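Local coordinates for acidocalcisomal pyrophosphatase (Trypanosoma cruzi, PDB 5CUV), which probably hydrolyses inorganic diphosphate to phosphate, with magnesium as cofactor, at residues 315-329 with 377-391. Residues are numbered along the deposited sequence; the frame is centred on the assembly and turned at random.
Sequences VLGILGMIDDGQMDW and NKFVFNGEFKDKSFA. With MG (magnesium ion), chain D.
Leu319 packs between two phenylalanines of 377-391. Its CD1 sits over the centre of the Phe385 ring, 3.7 Å from the centroid, a CH-pi contact. Its CD2 meets Phe379 CE2 at 3.8 Å. With CG anti to the backbone N (chi1 -180°), the isobutyl group reaches both rings. Met321 CB also touches Phe379, and helix 357-367 covers this side, where His362 stacks on Phe379. On the other side of the sheet, Ile318 CG2 meets the edge of the Phe390 ring at CD2, 3.6 Å away, while Lys386 CE lies over a face of that ring. Trp329 CH2 comes to the edge of the same ring, near its plane, at Phe390 CE2.

The backbones join in two patches. Ile318 and Lys386 form an antiparallel hydrogen-bonded pair, with Lys386 N to Ile318 O at 2.7 Å. Further on, Ile322 N donates to Lys378 O at 2.7 Å and Val380 N to Gly320 O at 3.0 Å. Between the patches the looser part, 381-384, loops away from the strand. The Lys378 side chain leads away to solvent, but a second water links its N to Ile322 O. Asp328 OD1 binds magnesium from the neighbouring strand, with Asp291 and Asp296 completing the protein ligands. The segment is thus held to the edge of the metal-bearing sheet by two sets of direct backbone bonds and by apolar packing on both faces; where it loops off, one water satisfies Gly320 N and Glu384 O.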
loop_
_atom_site.group_PDB
_atom_site.type_symbol
_atom_site.label_atom_id
_atom_site.label_comp_id
_atom_site.label_asym_id
_atom_site.label_seq_id
_atom_site.Cartn_x
_atom_site.Cartn_y
_atom_site.Cartn_z
ATOM N N VAL A 315 18.549 -4.462 -1.897
ATOM C CA VAL A 315 19.339 -5.358 -1.032
ATOM C C VAL A 315 19.153 -4.937 0.429
ATOM O O VAL A 315 19.375 -3.788 0.771
ATOM C CB VAL A 315 20.872 -5.247 -1.385
ATOM C CG1 VAL A 315 21.650 -5.994 -0.388
ATOM C CG2 VAL A 315 21.179 -5.806 -2.782
ATOM N N LEU A 316 18.743 -5.869 1.280
ATOM C CA LEU A 316 18.511 -5.571 2.681
ATOM C C LEU A 316 19.551 -6.137 3.610
ATOM O O LEU A 316 19.759 -5.590 4.675
ATOM C CB LEU A 316 17.162 -6.095 3.118
ATOM C CG LEU A 316 16.045 -5.467 2.285
ATOM C CD1 LEU A 316 14.791 -6.390 2.362
ATOM C CD2 LEU A 316 15.788 -3.946 2.747
ATOM N N GLY A 317 20.188 -7.245 3.246
ATOM C CA GLY A 317 21.184 -7.798 4.142
ATOM C C GLY A 317 21.757 -9.075 3.553
ATOM O O GLY A 317 21.599 -9.372 2.357
ATOM N N ILE A 318 22.394 -9.885 4.385
ATOM C CA ILE A 318 22.934 -11.080 3.808
ATOM C C ILE A 318 23.121 -12.023 4.949
ATOM O O ILE A 318 23.275 -11.572 6.107
ATOM C CB ILE A 318 24.253 -10.734 3.084
ATOM C CG1 ILE A 318 24.662 -11.862 2.133
ATOM C CG2 ILE A 318 25.315 -10.342 4.106
ATOM C CD1 ILE A 318 25.838 -11.433 1.159
ATOM N N LEU A 319 23.061 -13.317 4.616
ATOM C CA LEU A 319 23.215 -14.414 5.545
ATOM C C LEU A 319 24.368 -15.335 5.010
ATOM O O LEU A 319 24.344 -15.745 3.836
ATOM C CB LEU A 319 21.889 -15.177 5.620
ATOM C CG LEU A 319 21.872 -16.375 6.577
ATOM C CD1 LEU A 319 21.681 -15.890 8.049
ATOM C CD2 LEU A 319 20.762 -17.316 6.183
ATOM N N GLY A 320 25.387 -15.642 5.827
ATOM C CA GLY A 320 26.473 -16.480 5.344
ATOM C C GLY A 320 26.360 -17.941 5.785
ATOM O O GLY A 320 26.484 -18.254 6.985
HETATM N N MSE A 321 26.143 -18.843 4.840
HETATM C CA MSE A 321 26.019 -20.242 5.175
HETATM C C MSE A 321 27.259 -20.954 4.661
HETATM O O MSE A 321 27.892 -20.500 3.682
HETATM C CB MSE A 321 24.755 -20.842 4.560
HETATM C CG MSE A 321 24.619 -22.340 4.782
HETATM SE SE MSE A 321 23.012 -23.106 4.071
HETATM C CE MSE A 321 23.478 -23.025 2.179
ATOM N N ILE A 322 27.637 -22.053 5.321
ATOM C CA ILE A 322 28.780 -22.810 4.811
ATOM C C ILE A 322 28.205 -23.984 4.004
ATOM O O ILE A 322 27.239 -24.626 4.418
ATOM C CB ILE A 322 29.717 -23.420 5.950
ATOM C CG1 ILE A 322 30.117 -22.412 7.028
ATOM C CG2 ILE A 322 31.009 -23.832 5.315
ATOM C CD1 ILE A 322 30.821 -21.229 6.510
ATOM N N ASP A 323 28.770 -24.242 2.835
ATOM C CA ASP A 323 28.291 -25.371 2.071
ATOM C C ASP A 323 29.505 -26.167 1.636
ATOM O O ASP A 323 30.287 -25.691 0.791
ATOM C CB ASP A 323 27.510 -24.927 0.845
ATOM C CG ASP A 323 26.780 -26.080 0.193
ATOM O OD1 ASP A 323 27.305 -27.214 0.289
ATOM O OD2 ASP A 323 25.696 -25.858 -0.414
ATOM N N ASP A 324 29.675 -27.359 2.215
ATOM C CA ASP A 324 30.820 -28.201 1.883
ATOM C C ASP A 324 32.112 -27.399 2.051
ATOM O O ASP A 324 33.009 -27.440 1.217
ATOM C CB ASP A 324 30.644 -28.736 0.441
ATOM C CG ASP A 324 31.988 -29.161 -0.247
ATOM O OD1 ASP A 324 32.668 -30.145 0.200
ATOM O OD2 ASP A 324 32.353 -28.499 -1.270
ATOM N N GLY A 325 32.189 -26.641 3.136
ATOM C CA GLY A 325 33.389 -25.858 3.397
ATOM C C GLY A 325 33.522 -24.580 2.596
ATOM O O GLY A 325 34.395 -23.735 2.871
ATOM N N GLN A 326 32.658 -24.429 1.596
ATOM C CA GLN A 326 32.658 -23.230 0.747
ATOM C C GLN A 326 31.713 -22.158 1.331
ATOM O O GLN A 326 30.701 -22.498 1.963
ATOM C CB GLN A 326 32.234 -23.629 -0.664
ATOM C CG GLN A 326 33.390 -23.945 -1.557
ATOM C CD GLN A 326 33.032 -24.873 -2.682
ATOM O OE1 GLN A 326 31.879 -24.937 -3.140
ATOM N NE2 GLN A 326 34.032 -25.604 -3.160
HETATM N N MSE A 327 32.072 -20.880 1.169
HETATM C CA MSE A 327 31.244 -19.779 1.651
HETATM C C MSE A 327 30.139 -19.708 0.667
HETATM O O MSE A 327 30.375 -19.698 -0.515
HETATM C CB MSE A 327 32.030 -18.471 1.711
HETATM C CG MSE A 327 31.231 -17.305 2.269
HETATM SE SE MSE A 327 30.748 -17.486 4.117
HETATM C CE MSE A 327 32.494 -17.108 4.899
ATOM N N ASP A 328 28.919 -19.629 1.151
ATOM C CA ASP A 328 27.779 -19.570 0.257
ATOM C C ASP A 328 26.747 -18.527 0.733
ATOM O O ASP A 328 25.755 -18.822 1.379
ATOM C CB ASP A 328 27.231 -21.003 0.169
ATOM C CG ASP A 328 25.885 -21.106 -0.541
ATOM O OD1 ASP A 328 25.687 -20.368 -1.557
ATOM O OD2 ASP A 328 25.061 -21.973 -0.071
ATOM N N TRP A 329 27.080 -17.285 0.429
ATOM C CA TRP A 329 26.275 -16.122 0.739
ATOM C C TRP A 329 24.879 -16.190 0.089
ATOM O O TRP A 329 24.664 -16.709 -0.999
ATOM C CB TRP A 329 26.959 -14.839 0.233
ATOM C CG TRP A 329 28.301 -14.426 0.886
ATOM C CD1 TRP A 329 29.549 -14.437 0.292
ATOM C CD2 TRP A 329 28.526 -13.998 2.261
ATOM N NE1 TRP A 329 30.500 -14.067 1.192
ATOM C CE2 TRP A 329 29.922 -13.798 2.409
ATOM C CE3 TRP A 329 27.688 -13.770 3.363
ATOM C CZ2 TRP A 329 30.512 -13.390 3.626
ATOM C CZ3 TRP A 329 28.282 -13.354 4.579
ATOM C CH2 TRP A 329 29.689 -13.174 4.690
ATOM N N ASN A 377 23.494 -27.284 8.312
ATOM C CA ASN A 377 24.570 -26.511 7.713
ATOM C C ASN A 377 25.002 -25.504 8.773
ATOM O O ASN A 377 24.215 -25.162 9.675
ATOM C CB ASN A 377 24.101 -25.768 6.465
ATOM C CG ASN A 377 23.707 -26.701 5.336
ATOM O OD1 ASN A 377 22.601 -26.591 4.750
ATOM N ND2 ASN A 377 24.592 -27.618 5.005
ATOM N N LYS A 378 26.238 -25.021 8.659
ATOM C CA LYS A 378 26.750 -24.047 9.616
ATOM C C LYS A 378 26.733 -22.649 8.964
ATOM O O LYS A 378 26.632 -22.547 7.759
ATOM C CB LYS A 378 28.182 -24.432 9.988
ATOM C CG LYS A 378 28.406 -25.882 10.479
ATOM C CD LYS A 378 27.649 -26.137 11.786
ATOM C CE LYS A 378 28.184 -27.324 12.578
ATOM N NZ LYS A 378 29.574 -27.094 13.109
ATOM N N PHE A 379 26.846 -21.583 9.757
ATOM C CA PHE A 379 26.892 -20.204 9.235
ATOM C C PHE A 379 28.044 -19.389 9.851
ATOM O O PHE A 379 28.395 -19.576 11.029
ATOM C CB PHE A 379 25.610 -19.420 9.583
ATOM C CG PHE A 379 24.368 -20.074 9.145
ATOM C CD1 PHE A 379 23.892 -21.207 9.818
ATOM C CD2 PHE A 379 23.744 -19.668 7.968
ATOM C CE1 PHE A 379 22.811 -21.945 9.316
ATOM C CE2 PHE A 379 22.658 -20.391 7.444
ATOM C CZ PHE A 379 22.189 -21.543 8.122
ATOM N N VAL A 380 28.593 -18.453 9.075
ATOM C CA VAL A 380 29.599 -17.553 9.602
ATOM C C VAL A 380 28.827 -16.501 10.374
ATOM O O VAL A 380 27.588 -16.513 10.348
ATOM C CB VAL A 380 30.307 -16.854 8.525
ATOM C CG1 VAL A 380 31.118 -17.881 7.723
ATOM C CG2 VAL A 380 29.278 -16.053 7.694
ATOM N N PHE A 381 29.528 -15.609 11.078
ATOM C CA PHE A 381 28.885 -14.554 11.883
ATOM C C PHE A 381 27.756 -15.018 12.758
ATOM O O PHE A 381 26.773 -14.298 12.951
ATOM C CB PHE A 381 28.351 -13.437 11.007
ATOM C CG PHE A 381 29.411 -12.695 10.288
ATOM C CD1 PHE A 381 29.881 -13.148 9.089
ATOM C CD2 PHE A 381 29.984 -11.595 10.845
ATOM C CE1 PHE A 381 30.927 -12.506 8.450
ATOM C CE2 PHE A 381 31.027 -10.938 10.215
ATOM C CZ PHE A 381 31.496 -11.403 9.016
ATOM N N ASN A 382 27.887 -16.223 13.290
ATOM C CA ASN A 382 26.876 -16.744 14.194
ATOM C C ASN A 382 25.492 -16.807 13.588
ATOM O O ASN A 382 24.498 -16.627 14.300
ATOM C CB ASN A 382 26.838 -15.904 15.484
ATOM C CG ASN A 382 28.196 -15.918 16.245
ATOM O OD1 ASN A 382 29.112 -15.119 15.936
ATOM N ND2 ASN A 382 28.333 -16.842 17.215
ATOM N N GLY A 383 25.418 -17.064 12.280
ATOM C CA GLY A 383 24.112 -17.139 11.642
ATOM C C GLY A 383 23.264 -15.874 11.691
ATOM O O GLY A 383 22.072 -15.931 11.382
ATOM N N GLU A 384 23.839 -14.735 12.077
ATOM C CA GLU A 384 23.075 -13.506 12.130
ATOM C C GLU A 384 23.027 -12.902 10.749
ATOM O O GLU A 384 23.928 -13.127 9.933
ATOM C CB GLU A 384 23.669 -12.538 13.141
ATOM C CG GLU A 384 24.967 -11.846 12.771
ATOM C CD GLU A 384 25.935 -11.591 14.006
ATOM O OE1 GLU A 384 25.472 -11.686 15.202
ATOM O OE2 GLU A 384 27.160 -11.296 13.748
ATOM N N PHE A 385 21.960 -12.154 10.474
ATOM C CA PHE A 385 21.775 -11.540 9.156
ATOM C C PHE A 385 22.515 -10.239 9.117
ATOM O O PHE A 385 22.147 -9.348 9.834
ATOM C CB PHE A 385 20.296 -11.270 8.916
ATOM C CG PHE A 385 19.531 -12.456 8.475
ATOM C CD1 PHE A 385 19.471 -12.788 7.146
ATOM C CD2 PHE A 385 18.847 -13.240 9.401
ATOM C CE1 PHE A 385 18.712 -13.912 6.727
ATOM C CE2 PHE A 385 18.082 -14.372 9.019
ATOM C CZ PHE A 385 18.010 -14.710 7.683
ATOM N N LYS A 386 23.543 -10.108 8.300
ATOM C CA LYS A 386 24.271 -8.858 8.281
ATOM C C LYS A 386 23.444 -7.803 7.578
ATOM O O LYS A 386 22.634 -8.126 6.765
ATOM C CB LYS A 386 25.625 -9.058 7.580
ATOM C CG LYS A 386 26.481 -10.225 8.157
ATOM C CD LYS A 386 27.003 -9.921 9.556
ATOM C CE LYS A 386 28.172 -8.925 9.480
ATOM N NZ LYS A 386 28.706 -8.544 10.833
ATOM N N ASP A 387 23.663 -6.541 7.884
ATOM C CA ASP A 387 22.912 -5.407 7.271
ATOM C C ASP A 387 23.334 -5.043 5.850
ATOM O O ASP A 387 24.339 -5.524 5.385
ATOM C CB ASP A 387 23.096 -4.171 8.095
ATOM C CG ASP A 387 24.542 -3.877 8.279
ATOM O OD1 ASP A 387 25.218 -3.580 7.267
ATOM O OD2 ASP A 387 25.002 -4.005 9.434
ATOM N N LYS A 388 22.583 -4.151 5.202
ATOM C CA LYS A 388 22.840 -3.786 3.815
ATOM C C LYS A 388 24.217 -3.252 3.407
ATOM O O LYS A 388 24.689 -3.541 2.290
ATOM C CB LYS A 388 21.758 -2.837 3.303
ATOM C CG LYS A 388 21.921 -1.442 3.701
ATOM C CD LYS A 388 20.661 -0.650 3.327
ATOM C CE LYS A 388 20.580 0.734 3.986
ATOM N NZ LYS A 388 19.434 1.487 3.407
ATOM N N SER A 389 24.874 -2.488 4.267
ATOM C CA SER A 389 26.176 -2.001 3.893
ATOM C C SER A 389 27.077 -3.196 3.756
ATOM O O SER A 389 27.800 -3.332 2.768
ATOM C CB SER A 389 26.708 -1.016 4.918
ATOM O OG SER A 389 25.852 0.128 4.937
ATOM N N PHE A 390 27.005 -4.100 4.706
ATOM C CA PHE A 390 27.815 -5.303 4.625
ATOM C C PHE A 390 27.525 -6.128 3.359
ATOM O O PHE A 390 28.435 -6.676 2.722
ATOM C CB PHE A 390 27.588 -6.184 5.866
ATOM C CG PHE A 390 28.511 -7.366 5.933
ATOM C CD1 PHE A 390 29.762 -7.265 6.554
ATOM C CD2 PHE A 390 28.157 -8.581 5.355
ATOM C CE1 PHE A 390 30.641 -8.357 6.602
ATOM C CE2 PHE A 390 29.035 -9.674 5.404
ATOM C CZ PHE A 390 30.272 -9.560 6.029
ATOM N N ALA A 391 26.255 -6.211 2.982
ATOM C CA ALA A 391 25.860 -6.984 1.801
ATOM C C ALA A 391 26.357 -6.417 0.465
ATOM O O ALA A 391 26.958 -7.111 -0.375
ATOM C CB ALA A 391 24.332 -7.149 1.796
HETATM MG MG MG D . 26.021 -19.918 -3.957
HETATM O O HOH W 1 25.556 -14.370 8.363
HETATM O O HOH W 2 27.692 -26.369 6.559
#